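Local coordinates for surface glycan binding protein B (Bacteroides ovatus, PDB 6E57) that binds mixed-linkage beta-glucan at the cell surface of the gut symbiont Bacteroides ovatus, probably helping to capture cereal glucan for its uptake machinery, at residues I65-T70 with T75-F80; S99-T104 with R199-D204; P147-R152 with G240-N245; S348-V353 with A403-V408. One frame throughout, in Å; residues are numbered along the deposited sequence.

Interaction 1 (I65-T70 with T75-F80); sequences IALTVT and TTVTWF
Trp79 and Leu67 make the main contact, their side chains coming at each other from opposite directions between the two sheets of a sandwich that looks immunoglobulin-like. Strand 63-70 belongs to one sheet and strand 75-81 to the other, and the chain crosses between them through a four-residue loop. On Leu67, chi1 (-52°) turns the branch with CG anti to the carbonyl carbon, and with chi2 extended its CD1 comes to 3.6 Å from Trp79 CZ2. CD1 also comes within 3.7 Å of Trp79 CH2, so this methyl sits obliquely by the benzo end of the indole. Leu67 CD1 also lies 4.1 Å from Val77 CG2. Nearer the loop, Thr75 takes over: its OG1 lies 3.7 Å from Val69 CG1, and its CG2 is 3.7 Å from Thr70 O. Leu67 and Trp79 both also touch Ile109 of strand 103-113. No hydrogen bond joins the two segments. The buried polar atoms are served from elsewhere, Trp79 NE1 by Asp93 O and Thr75 OG1 by Pro71 O. Cohesion across this gap is thus mainly apolar, and the bond from Trp79 NE1 to Asp93 O satisfies the one polar atom of the buried indole.

Interaction 2 (S99-T104 with R199-D204); sequences SLKAGT and RIVLQD
The guanidinium of Arg199 meets Thr104 O with its edge, while Gly103 CA comes to it obliquely, at the junction of two consecutive domains that look immunoglobulin-like. Thr104 O lies 17° out of the guanidinium plane and accepts a hydrogen bond from Arg199 NH2 at 2.7 Å with an N-H...O angle of 154°. Another edge position, in plane, is held by a water that accepts from Arg199 NH1 at 3.3 Å and donates to Ala102 O at 3.0 Å. The approach of Gly103 CA brings it to 4.2 Å from Arg199 NH1. Beyond the two segments, Tyr105 offers its ring in a cation-pi contact, and Asp82 OD2 forms a salt bridge with the same NH2 that grips Thr104 O. The positive charge is thus met by a carbonyl, a carboxylate and an aromatic ring, which probably fixes the rotation of the group. A bend at chi3 (-70°) turns the end of the arginine toward strand 103-113 after an extended start. Farther along strand 196-203 the contact becomes apolar: the aliphatic part of Lys101 crosses Val201 at about a right angle, with Lys101 CE 3.9 Å from Val201 CG2.

Interaction 3 (P147-R152 with G240-N245); sequences PGKTAR and GINLEN. With PO4 (phosphate ion), chain L.
Lys149 and Glu244 form the salt bridge that ties these segments together, NZ of the lysine lying 2.9 Å from OE2 of the glutamate. The ammonium comes from above the carboxylate plane, 41° out of it. Glu244 OE1 is farther from Lys149 NZ, at 3.4 Å, so the bridge leans on one oxygen. Lys149 stays extended beyond CG and spans the gap, whereas Glu244 folds at chi2 (-81°) to bring its carboxylate round. A second bond from Lys149 NZ goes to Ser264 OG, which also bonds Ile241 O and so links the lysine to the backbone of the 240-245 loop.

Next to this bridge, Asn242 OD1 comes within 3.6 Å of Lys149 NZ, but its hydrogen bond is with Ser146 OG; Asn242 ND2 is taken by Ala220 O and Thr218 O. That amide therefore ties the loop to residues 218-220 between the two domains and to Ser146 of the preceding one, and Lys149 CE passes 3.8 Å from Asn242 OD1.

Away from the bridge, Arg152 turns both terminal nitrogens on one phosphate oxygen. Phosphate O4 lies in the guanidinium plane of Arg152, 2.7 Å from Arg152 NH2 and 2.9 Å from Arg152 NH1; the ion is probably from the crystallisation liquor. The Lys149-Glu244 bridge and its neighbours make a small polar joint between successive beta-sandwich domains; the phosphate takes no part in it.

Interaction 4 (S348-V353 with A403-V408); sequences STLKVV and AGFLCV
Leu350 and Val352 point across the core of the C-terminal glycan-binding domain, a beta-sandwich, to meet Phe405 and Cys407 of the facing sheet. The axes of strands 349-353 and 405-408 pass 10.9 Å apart at an angle of 36°, too far for backbone pairing, and no hydrogen bond joins them.

The aliphatic-aromatic contacts centre on Phe405. Its ring and Leu350 approach from opposite directions; in both residues CG is anti to the backbone N (chi1 172° in Phe405, -169° in Leu350), and this sends the two side chains into the gap. Leu350 CD2 reaches the far end of the ring obliquely, 3.7 Å from Phe405 CE1 and equally near CZ. Val352 CG2 instead sits at the ring edge, 4.4 Å from Phe405 CZ. Phe341 of helix 338-343 stacks on this same ring, and Leu367 of strand 364-369 touches all four of the core residues.

On the other sides of the strands Lys351 makes a salt bridge with Glu310, and Leu406 and Val408 lie against Trp372 of the glycan pocket. The packed core thus backs the strand whose outer side chains meet the wall of the binding site.

The sulfur contact completes the set: Cys407 SG lies 4.1 Å from both Val352 CG1 and Val352 CG2.

In the fold
The four contacts follow the protein from its N-terminal end toward its glycan site. Interaction 1 lies within the first sandwich, and interaction 2 joins that domain to the next; strand 75-81 of interaction 1 and strand 103-113 of interaction 2 are neighbours in one sheet of the first domain, and the two centres are 26 Å apart. Interaction 3 repeats the domain-to-domain role one joint farther on, its centre 24 Å from that of interaction 2. Interaction 4 is remote, 62 Å centre to centre from interaction 1 and 40 Å from interaction 3. It is the contact that belongs to the binding domain: the Cys407 side chain is about 13 Å from a bound glucose unit.

Interaction 1 (I65-T70 with T75-F80)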
loop_
_atom_site.group_PDB
_atom_site.type_symbol
_atom_site.label_atom_id
_atom_site.label_comp_id
_atom_site.label_asym_id
_atom_site.label_seq_id
_atom_site.Cartn_x
_atom_site.Cartn_y
_atom_site.Cartn_z
ATOM N N ILE A 65 -31.010 -2.135 5.323
ATOM C CA ILE A 65 -30.932 -1.582 6.677
ATOM C C ILE A 65 -32.296 -0.970 7.018
ATOM O O ILE A 65 -32.830 -0.184 6.234
ATOM C CB ILE A 65 -29.797 -0.542 6.796
ATOM C CG1 ILE A 65 -28.463 -1.082 6.273
ATOM C CG2 ILE A 65 -29.673 -0.039 8.229
ATOM C CD1 ILE A 65 -27.334 -0.078 6.311
ATOM N N ALA A 66 -32.833 -1.335 8.191
ATOM C CA ALA A 66 -34.141 -0.869 8.682
ATOM C C ALA A 66 -33.965 -0.136 10.018
ATOM O O ALA A 66 -33.561 -0.744 11.007
ATOM C CB ALA A 66 -35.080 -2.041 8.824
ATOM N N LEU A 67 -34.288 1.163 10.032
ATOM C CA LEU A 67 -34.134 2.018 11.214
ATOM C C LEU A 67 -35.428 2.003 12.037
ATOM O O LEU A 67 -36.516 1.870 11.481
ATOM C CB LEU A 67 -33.813 3.449 10.770
ATOM C CG LEU A 67 -32.653 3.609 9.786
ATOM C CD1 LEU A 67 -32.522 5.057 9.348
ATOM C CD2 LEU A 67 -31.348 3.114 10.388
ATOM N N THR A 68 -35.282 2.132 13.364
ATOM C CA THR A 68 -36.343 2.608 14.264
ATOM C C THR A 68 -35.865 3.926 14.886
ATOM O O THR A 68 -34.753 3.997 15.415
ATOM C CB THR A 68 -36.715 1.567 15.331
ATOM O OG1 THR A 68 -35.512 1.025 15.877
ATOM C CG2 THR A 68 -37.576 0.446 14.792
ATOM N N VAL A 69 -36.709 4.962 14.801
ATOM C CA VAL A 69 -36.301 6.337 15.072
ATOM C C VAL A 69 -37.336 7.021 15.978
ATOM O O VAL A 69 -38.531 6.744 15.895
ATOM C CB VAL A 69 -36.105 7.116 13.756
ATOM C CG1 VAL A 69 -35.543 8.508 13.998
ATOM C CG2 VAL A 69 -35.230 6.354 12.773
ATOM N N THR A 70 -36.842 7.915 16.844
ATOM C CA THR A 70 -37.651 8.824 17.662
ATOM C C THR A 70 -37.350 10.253 17.212
ATOM O O THR A 70 -36.195 10.561 16.925
ATOM C CB THR A 70 -37.354 8.625 19.156
ATOM O OG1 THR A 70 -37.502 7.235 19.449
ATOM C CG2 THR A 70 -38.251 9.434 20.070
ATOM N N THR A 75 -39.892 12.569 11.919
ATOM C CA THR A 75 -38.504 12.465 11.444
ATOM C C THR A 75 -38.478 12.088 9.959
ATOM O O THR A 75 -39.269 11.262 9.508
ATOM C CB THR A 75 -37.696 11.448 12.263
ATOM O OG1 THR A 75 -38.392 10.200 12.261
ATOM C CG2 THR A 75 -37.456 11.902 13.686
ATOM N N THR A 76 -37.554 12.718 9.222
ATOM C CA THR A 76 -37.200 12.349 7.850
ATOM C C THR A 76 -35.721 11.943 7.820
ATOM O O THR A 76 -34.879 12.617 8.419
ATOM C CB THR A 76 -37.481 13.499 6.874
ATOM O OG1 THR A 76 -38.864 13.839 6.978
ATOM C CG2 THR A 76 -37.151 13.153 5.438
ATOM N N VAL A 77 -35.417 10.842 7.124
ATOM C CA VAL A 77 -34.051 10.338 7.025
ATOM C C VAL A 77 -33.636 10.320 5.548
ATOM O O VAL A 77 -34.400 9.894 4.677
ATOM C CB VAL A 77 -33.899 8.957 7.698
ATOM C CG1 VAL A 77 -34.764 8.838 8.945
ATOM C CG2 VAL A 77 -34.192 7.808 6.752
ATOM N N THR A 78 -32.416 10.802 5.285
ATOM C CA THR A 78 -31.825 10.834 3.954
ATOM C C THR A 78 -30.595 9.918 3.932
ATOM O O THR A 78 -29.839 9.850 4.903
ATOM C CB THR A 78 -31.469 12.269 3.546
ATOM O OG1 THR A 78 -32.605 13.097 3.781
ATOM C CG2 THR A 78 -31.068 12.385 2.093
ATOM N N TRP A 79 -30.408 9.218 2.810
ATOM C CA TRP A 79 -29.298 8.297 2.628
ATOM C C TRP A 79 -28.338 8.859 1.572
ATOM O O TRP A 79 -28.773 9.430 0.569
ATOM C CB TRP A 79 -29.815 6.903 2.248
ATOM C CG TRP A 79 -30.880 6.372 3.157
ATOM C CD1 TRP A 79 -32.202 6.716 3.160
ATOM C CD2 TRP A 79 -30.725 5.383 4.190
ATOM N NE1 TRP A 79 -32.875 6.018 4.124
ATOM C CE2 TRP A 79 -31.997 5.191 4.773
ATOM C CE3 TRP A 79 -29.644 4.647 4.682
ATOM C CZ2 TRP A 79 -32.211 4.296 5.819
ATOM C CZ3 TRP A 79 -29.855 3.760 5.715
ATOM C CH2 TRP A 79 -31.122 3.590 6.276
ATOM N N PHE A 80 -27.032 8.688 1.817
ATOM C CA PHE A 80 -25.982 9.143 0.915
ATOM C C PHE A 80 -24.980 8.006 0.670
ATOM O O PHE A 80 -24.404 7.476 1.616
ATOM C CB PHE A 80 -25.267 10.365 1.495
ATOM C CG PHE A 80 -26.127 11.589 1.678
ATOM C CD1 PHE A 80 -26.966 11.710 2.775
ATOM C CD2 PHE A 80 -26.078 12.635 0.769
ATOM C CE1 PHE A 80 -27.749 12.843 2.949
ATOM C CE2 PHE A 80 -26.861 13.766 0.945
ATOM C CZ PHE A 80 -27.697 13.868 2.033
#

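Interaction 2 (S99-T104 with R199-D204)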
loop_
_atom_site.group_PDB
_atom_site.type_symbol
_atom_site.label_atom_id
_atom_site.label_comp_id
_atom_site.label_asym_id
_atom_site.label_seq_id
_atom_site.Cartn_x
_atom_site.Cartn_y
_atom_site.Cartn_z
ATOM N N SER A 99 -29.501 -2.172 -4.647
ATOM C CA SER A 99 -28.580 -3.036 -5.367
ATOM C C SER A 99 -27.343 -2.222 -5.774
ATOM O O SER A 99 -27.467 -1.206 -6.454
ATOM C CB SER A 99 -29.260 -3.648 -6.566
ATOM O OG SER A 99 -28.521 -4.754 -7.062
ATOM N N LEU A 100 -26.160 -2.673 -5.335
ATOM C CA LEU A 100 -24.889 -2.002 -5.601
ATOM C C LEU A 100 -23.970 -2.953 -6.372
ATOM O O LEU A 100 -24.009 -4.170 -6.170
ATOM C CB LEU A 100 -24.240 -1.600 -4.272
ATOM C CG LEU A 100 -24.996 -0.573 -3.429
ATOM C CD1 LEU A 100 -24.436 -0.520 -2.015
ATOM C CD2 LEU A 100 -24.950 0.808 -4.068
ATOM N N LYS A 101 -23.129 -2.381 -7.238
ATOM C CA LYS A 101 -22.061 -3.122 -7.899
ATOM C C LYS A 101 -20.977 -3.425 -6.856
ATOM O O LYS A 101 -20.932 -2.788 -5.804
ATOM C CB LYS A 101 -21.506 -2.322 -9.081
ATOM C CG LYS A 101 -22.549 -1.810 -10.066
ATOM C CD LYS A 101 -21.979 -1.416 -11.414
ATOM C CE LYS A 101 -22.555 -0.126 -11.964
ATOM N NZ LYS A 101 -24.029 -0.186 -12.103
ATOM N N ALA A 102 -20.114 -4.403 -7.143
ATOM C CA ALA A 102 -19.009 -4.737 -6.238
ATOM C C ALA A 102 -18.222 -3.463 -5.900
ATOM O O ALA A 102 -18.086 -2.565 -6.739
ATOM C CB ALA A 102 -18.112 -5.781 -6.854
ATOM N N GLY A 103 -17.727 -3.393 -4.657
ATOM C CA GLY A 103 -16.860 -2.307 -4.209
ATOM C C GLY A 103 -17.055 -1.980 -2.738
ATOM O O GLY A 103 -17.803 -2.660 -2.027
ATOM N N THR A 104 -16.354 -0.931 -2.292
ATOM C CA THR A 104 -16.465 -0.381 -0.948
ATOM C C THR A 104 -17.025 1.039 -1.068
ATOM O O THR A 104 -16.528 1.834 -1.859
ATOM C CB THR A 104 -15.113 -0.441 -0.225
ATOM O OG1 THR A 104 -14.821 -1.821 -0.007
ATOM C CG2 THR A 104 -15.098 0.301 1.094
ATOM N N ARG A 199 -14.988 6.092 -9.661
ATOM C CA ARG A 199 -15.389 4.693 -9.473
ATOM C C ARG A 199 -15.542 4.042 -10.855
ATOM O O ARG A 199 -16.391 4.453 -11.642
ATOM C CB ARG A 199 -16.688 4.600 -8.664
ATOM C CG ARG A 199 -17.079 3.176 -8.290
ATOM C CD ARG A 199 -18.286 3.095 -7.372
ATOM N NE ARG A 199 -18.004 3.583 -6.031
ATOM C CZ ARG A 199 -17.327 2.911 -5.104
ATOM N NH1 ARG A 199 -16.797 1.733 -5.385
ATOM N NH2 ARG A 199 -17.182 3.426 -3.896
ATOM N N ILE A 200 -14.705 3.036 -11.140
ATOM C CA ILE A 200 -14.644 2.410 -12.462
ATOM C C ILE A 200 -15.570 1.190 -12.490
ATOM O O ILE A 200 -15.893 0.610 -11.453
ATOM C CB ILE A 200 -13.203 2.032 -12.863
ATOM C CG1 ILE A 200 -12.529 1.111 -11.842
ATOM C CG2 ILE A 200 -12.372 3.279 -13.126
ATOM C CD1 ILE A 200 -11.429 0.261 -12.427
ATOM N N VAL A 201 -15.976 0.821 -13.709
ATOM C CA VAL A 201 -16.885 -0.282 -13.968
ATOM C C VAL A 201 -16.325 -1.089 -15.147
ATOM O O VAL A 201 -15.904 -0.510 -16.148
ATOM C CB VAL A 201 -18.307 0.244 -14.250
ATOM C CG1 VAL A 201 -19.231 -0.843 -14.780
ATOM C CG2 VAL A 201 -18.911 0.907 -13.022
ATOM N N LEU A 202 -16.320 -2.421 -15.003
ATOM C CA LEU A 202 -15.872 -3.350 -16.040
ATOM C C LEU A 202 -17.092 -3.834 -16.828
ATOM O O LEU A 202 -18.079 -4.239 -16.227
ATOM C CB LEU A 202 -15.160 -4.536 -15.383
ATOM C CG LEU A 202 -14.085 -4.185 -14.358
ATOM C CD1 LEU A 202 -13.499 -5.447 -13.746
ATOM C CD2 LEU A 202 -12.992 -3.332 -14.985
ATOM N N GLN A 203 -16.998 -3.811 -18.163
ATOM C CA GLN A 203 -18.119 -4.165 -19.044
ATOM C C GLN A 203 -17.767 -5.406 -19.879
ATOM O O GLN A 203 -16.661 -5.519 -20.398
ATOM C CB GLN A 203 -18.484 -2.976 -19.937
ATOM C CG GLN A 203 -19.601 -3.273 -20.931
ATOM C CD GLN A 203 -20.310 -2.025 -21.397
ATOM O OE1 GLN A 203 -20.890 -1.285 -20.604
ATOM N NE2 GLN A 203 -20.273 -1.785 -22.698
ATOM N N ASP A 204 -18.744 -6.315 -19.999
ATOM C CA ASP A 204 -18.663 -7.543 -20.807
ATOM C C ASP A 204 -18.906 -7.223 -22.286
ATOM O O ASP A 204 -19.291 -6.107 -22.639
ATOM C CB ASP A 204 -19.713 -8.572 -20.369
ATOM C CG ASP A 204 -19.213 -9.626 -19.398
ATOM O OD1 ASP A 204 -17.980 -9.790 -19.286
ATOM O OD2 ASP A 204 -20.068 -10.282 -18.771
HETATM O O HOH W 1 -17.401 0.046 -8.106
#

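Interaction 3 (P147-R152 with G240-N245)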
loop_
_atom_site.group_PDB
_atom_site.type_symbol
_atom_site.label_atom_id
_atom_site.label_comp_id
_atom_site.label_asym_id
_atom_site.label_seq_id
_atom_site.Cartn_x
_atom_site.Cartn_y
_atom_site.Cartn_z
ATOM N N PRO A 147 -3.440 10.933 -16.815
ATOM C CA PRO A 147 -4.172 11.056 -18.076
ATOM C C PRO A 147 -3.233 11.031 -19.291
ATOM O O PRO A 147 -2.223 11.739 -19.306
ATOM C CB PRO A 147 -4.894 12.407 -17.951
ATOM C CG PRO A 147 -4.036 13.198 -16.989
ATOM C CD PRO A 147 -3.469 12.174 -16.027
ATOM N N GLY A 148 -3.579 10.195 -20.278
ATOM C CA GLY A 148 -2.792 9.996 -21.493
ATOM C C GLY A 148 -1.938 8.738 -21.437
ATOM O O GLY A 148 -1.523 8.225 -22.476
ATOM N N LYS A 149 -1.692 8.233 -20.221
ATOM C CA LYS A 149 -0.746 7.149 -19.976
ATOM C C LYS A 149 -1.501 5.835 -19.760
ATOM O O LYS A 149 -2.719 5.825 -19.606
ATOM C CB LYS A 149 0.119 7.476 -18.755
ATOM C CG LYS A 149 0.775 8.847 -18.794
ATOM C CD LYS A 149 2.072 8.912 -18.029
ATOM C CE LYS A 149 2.802 10.219 -18.240
ATOM N NZ LYS A 149 4.127 10.207 -17.579
ATOM N N THR A 150 -0.740 4.736 -19.750
ATOM C CA THR A 150 -1.250 3.389 -19.528
ATOM C C THR A 150 -1.308 3.121 -18.019
ATOM O O THR A 150 -0.508 3.665 -17.257
ATOM C CB THR A 150 -0.385 2.351 -20.258
ATOM O OG1 THR A 150 0.950 2.421 -19.753
ATOM C CG2 THR A 150 -0.358 2.553 -21.757
ATOM N N ALA A 151 -2.266 2.280 -17.611
ATOM C CA ALA A 151 -2.451 1.857 -16.221
ATOM C C ALA A 151 -2.796 0.362 -16.190
ATOM O O ALA A 151 -3.060 -0.232 -17.233
ATOM C CB ALA A 151 -3.528 2.690 -15.572
ATOM N N ARG A 152 -2.788 -0.228 -14.988
ATOM C CA ARG A 152 -3.023 -1.660 -14.797
ATOM C C ARG A 152 -4.152 -1.888 -13.790
ATOM O O ARG A 152 -4.253 -1.183 -12.791
ATOM C CB ARG A 152 -1.781 -2.363 -14.244
ATOM C CG ARG A 152 -0.495 -2.067 -14.998
ATOM C CD ARG A 152 0.681 -2.739 -14.329
ATOM N NE ARG A 152 1.801 -2.838 -15.245
ATOM C CZ ARG A 152 2.790 -3.712 -15.123
ATOM N NH1 ARG A 152 2.842 -4.504 -14.065
ATOM N NH2 ARG A 152 3.716 -3.799 -16.063
ATOM N N GLY A 240 6.875 6.425 -8.155
ATOM C CA GLY A 240 5.794 7.408 -8.226
ATOM C C GLY A 240 4.997 7.284 -9.515
ATOM O O GLY A 240 4.937 6.209 -10.096
ATOM N N ILE A 241 4.402 8.398 -9.960
ATOM C CA ILE A 241 3.456 8.380 -11.082
ATOM C C ILE A 241 3.916 9.325 -12.203
ATOM O O ILE A 241 3.891 8.920 -13.369
ATOM C CB ILE A 241 2.013 8.672 -10.618
ATOM C CG1 ILE A 241 1.019 8.700 -11.785
ATOM C CG2 ILE A 241 1.940 9.954 -9.809
ATOM C CD1 ILE A 241 0.826 7.374 -12.470
ATOM N N ASN A 242 4.318 10.563 -11.887
ATOM C CA ASN A 242 4.711 11.510 -12.949
ATOM C C ASN A 242 6.114 12.048 -12.657
ATOM O O ASN A 242 6.335 13.260 -12.609
ATOM C CB ASN A 242 3.683 12.633 -13.118
ATOM C CG ASN A 242 2.362 12.147 -13.674
ATOM O OD1 ASN A 242 2.328 11.446 -14.686
ATOM N ND2 ASN A 242 1.268 12.523 -13.033
ATOM N N LEU A 243 7.066 11.123 -12.506
ATOM C CA LEU A 243 8.373 11.438 -11.945
ATOM C C LEU A 243 9.336 11.961 -13.021
ATOM O O LEU A 243 10.420 12.438 -12.680
ATOM C CB LEU A 243 8.935 10.189 -11.255
ATOM C CG LEU A 243 8.138 9.659 -10.061
ATOM C CD1 LEU A 243 8.960 8.645 -9.279
ATOM C CD2 LEU A 243 7.685 10.781 -9.138
ATOM N N GLU A 244 8.942 11.894 -14.301
ATOM C CA GLU A 244 9.780 12.411 -15.396
ATOM C C GLU A 244 9.766 13.949 -15.384
ATOM O O GLU A 244 10.697 14.580 -15.897
ATOM C CB GLU A 244 9.348 11.829 -16.748
ATOM C CG GLU A 244 8.184 12.546 -17.417
ATOM C CD GLU A 244 6.804 12.161 -16.915
ATOM O OE1 GLU A 244 6.716 11.513 -15.848
ATOM O OE2 GLU A 244 5.814 12.505 -17.597
ATOM N N ASN A 245 8.719 14.536 -14.785
ATOM C CA ASN A 245 8.547 15.990 -14.677
ATOM C C ASN A 245 9.430 16.581 -13.566
ATOM O O ASN A 245 9.541 17.804 -13.468
ATOM C CB ASN A 245 7.085 16.372 -14.414
ATOM C CG ASN A 245 6.163 16.079 -15.579
ATOM O OD1 ASN A 245 6.502 16.337 -16.732
ATOM N ND2 ASN A 245 4.985 15.556 -15.287
HETATM P P PO4 L . 5.617 -7.109 -15.147
HETATM O O1 PO4 L . 4.937 -7.818 -13.997
HETATM O O2 PO4 L . 5.023 -7.590 -16.451
HETATM O O3 PO4 L . 7.100 -7.424 -15.133
HETATM O O4 PO4 L . 5.388 -5.616 -15.011
#

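Interaction 4 (S348-V353 with A403-V408)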
loop_
_atom_site.group_PDB
_atom_site.type_symbol
_atom_site.label_atom_id
_atom_site.label_comp_id
_atom_site.label_asym_id
_atom_site.label_seq_id
_atom_site.Cartn_x
_atom_site.Cartn_y
_atom_site.Cartn_z
ATOM N N SER A 348 20.265 -2.438 14.820
ATOM C CA SER A 348 21.028 -2.317 13.589
ATOM C C SER A 348 20.621 -3.432 12.620
ATOM O O SER A 348 20.231 -4.522 13.049
ATOM C CB SER A 348 22.502 -2.355 13.868
ATOM O OG SER A 348 22.845 -1.395 14.853
ATOM N N THR A 349 20.726 -3.135 11.321
ATOM C CA THR A 349 20.362 -4.059 10.254
ATOM C C THR A 349 21.628 -4.667 9.648
ATOM O O THR A 349 22.425 -3.954 9.038
ATOM C CB THR A 349 19.549 -3.357 9.161
ATOM O OG1 THR A 349 18.467 -2.671 9.788
ATOM C CG2 THR A 349 19.006 -4.316 8.125
ATOM N N LEU A 350 21.796 -5.983 9.831
ATOM C CA LEU A 350 22.842 -6.742 9.164
ATOM C C LEU A 350 22.322 -7.149 7.782
ATOM O O LEU A 350 21.143 -7.472 7.642
ATOM C CB LEU A 350 23.202 -7.971 10.007
ATOM C CG LEU A 350 24.458 -8.723 9.572
ATOM C CD1 LEU A 350 25.714 -7.977 9.988
ATOM C CD2 LEU A 350 24.476 -10.127 10.151
ATOM N N LYS A 351 23.210 -7.104 6.781
ATOM C CA LYS A 351 22.910 -7.499 5.406
ATOM C C LYS A 351 24.000 -8.460 4.925
ATOM O O LYS A 351 25.175 -8.165 5.061
ATOM C CB LYS A 351 22.846 -6.272 4.491
ATOM C CG LYS A 351 22.633 -6.566 3.009
ATOM C CD LYS A 351 22.788 -5.353 2.110
ATOM C CE LYS A 351 21.684 -4.331 2.291
ATOM N NZ LYS A 351 21.884 -3.139 1.430
ATOM N N VAL A 352 23.589 -9.603 4.369
ATOM C CA VAL A 352 24.499 -10.562 3.756
ATOM C C VAL A 352 24.157 -10.662 2.266
ATOM O O VAL A 352 23.064 -11.121 1.921
ATOM C CB VAL A 352 24.408 -11.944 4.430
ATOM C CG1 VAL A 352 25.382 -12.934 3.806
ATOM C CG2 VAL A 352 24.622 -11.856 5.932
ATOM N N VAL A 353 25.085 -10.219 1.406
ATOM C CA VAL A 353 24.964 -10.377 -0.043
ATOM C C VAL A 353 25.535 -11.749 -0.417
ATOM O O VAL A 353 26.710 -12.019 -0.174
ATOM C CB VAL A 353 25.676 -9.248 -0.816
ATOM C CG1 VAL A 353 25.507 -9.396 -2.324
ATOM C CG2 VAL A 353 25.216 -7.870 -0.360
ATOM N N ALA A 403 29.857 -17.999 20.767
ATOM C CA ALA A 403 31.077 -18.104 19.959
ATOM C C ALA A 403 30.942 -17.415 18.589
ATOM O O ALA A 403 31.573 -17.834 17.621
ATOM C CB ALA A 403 31.446 -19.560 19.804
ATOM N N GLY A 404 30.145 -16.345 18.519
ATOM C CA GLY A 404 30.154 -15.440 17.369
ATOM C C GLY A 404 29.100 -15.772 16.324
ATOM O O GLY A 404 28.113 -16.450 16.596
ATOM N N PHE A 405 29.335 -15.269 15.110
ATOM C CA PHE A 405 28.389 -15.291 14.007
ATOM C C PHE A 405 28.866 -16.290 12.949
ATOM O O PHE A 405 30.059 -16.367 12.664
ATOM C CB PHE A 405 28.264 -13.878 13.432
ATOM C CG PHE A 405 27.466 -13.762 12.161
ATOM C CD1 PHE A 405 26.080 -13.714 12.195
ATOM C CD2 PHE A 405 28.103 -13.672 10.933
ATOM C CE1 PHE A 405 25.349 -13.591 11.023
ATOM C CE2 PHE A 405 27.371 -13.556 9.761
ATOM C CZ PHE A 405 25.995 -13.516 9.808
ATOM N N LEU A 406 27.919 -17.044 12.377
ATOM C CA LEU A 406 28.177 -17.922 11.236
ATOM C C LEU A 406 27.099 -17.704 10.167
ATOM O O LEU A 406 25.941 -17.452 10.484
ATOM C CB LEU A 406 28.164 -19.387 11.690
ATOM C CG LEU A 406 29.321 -19.856 12.571
ATOM C CD1 LEU A 406 29.167 -21.332 12.885
ATOM C CD2 LEU A 406 30.664 -19.609 11.916
ATOM N N CYS A 407 27.509 -17.809 8.899
ATOM C CA CYS A 407 26.606 -18.142 7.807
ATOM C C CYS A 407 26.834 -19.612 7.434
ATOM O O CYS A 407 27.954 -20.037 7.148
ATOM C CB CYS A 407 26.806 -17.233 6.602
ATOM S SG CYS A 407 26.175 -15.557 6.865
ATOM N N VAL A 408 25.739 -20.371 7.457
ATOM C CA VAL A 408 25.733 -21.810 7.361
ATOM C C VAL A 408 24.853 -22.187 6.161
ATOM O O VAL A 408 24.044 -21.375 5.719
ATOM C CB VAL A 408 25.231 -22.381 8.701
ATOM C CG1 VAL A 408 24.431 -23.662 8.553
ATOM C CG2 VAL A 408 26.376 -22.564 9.684
#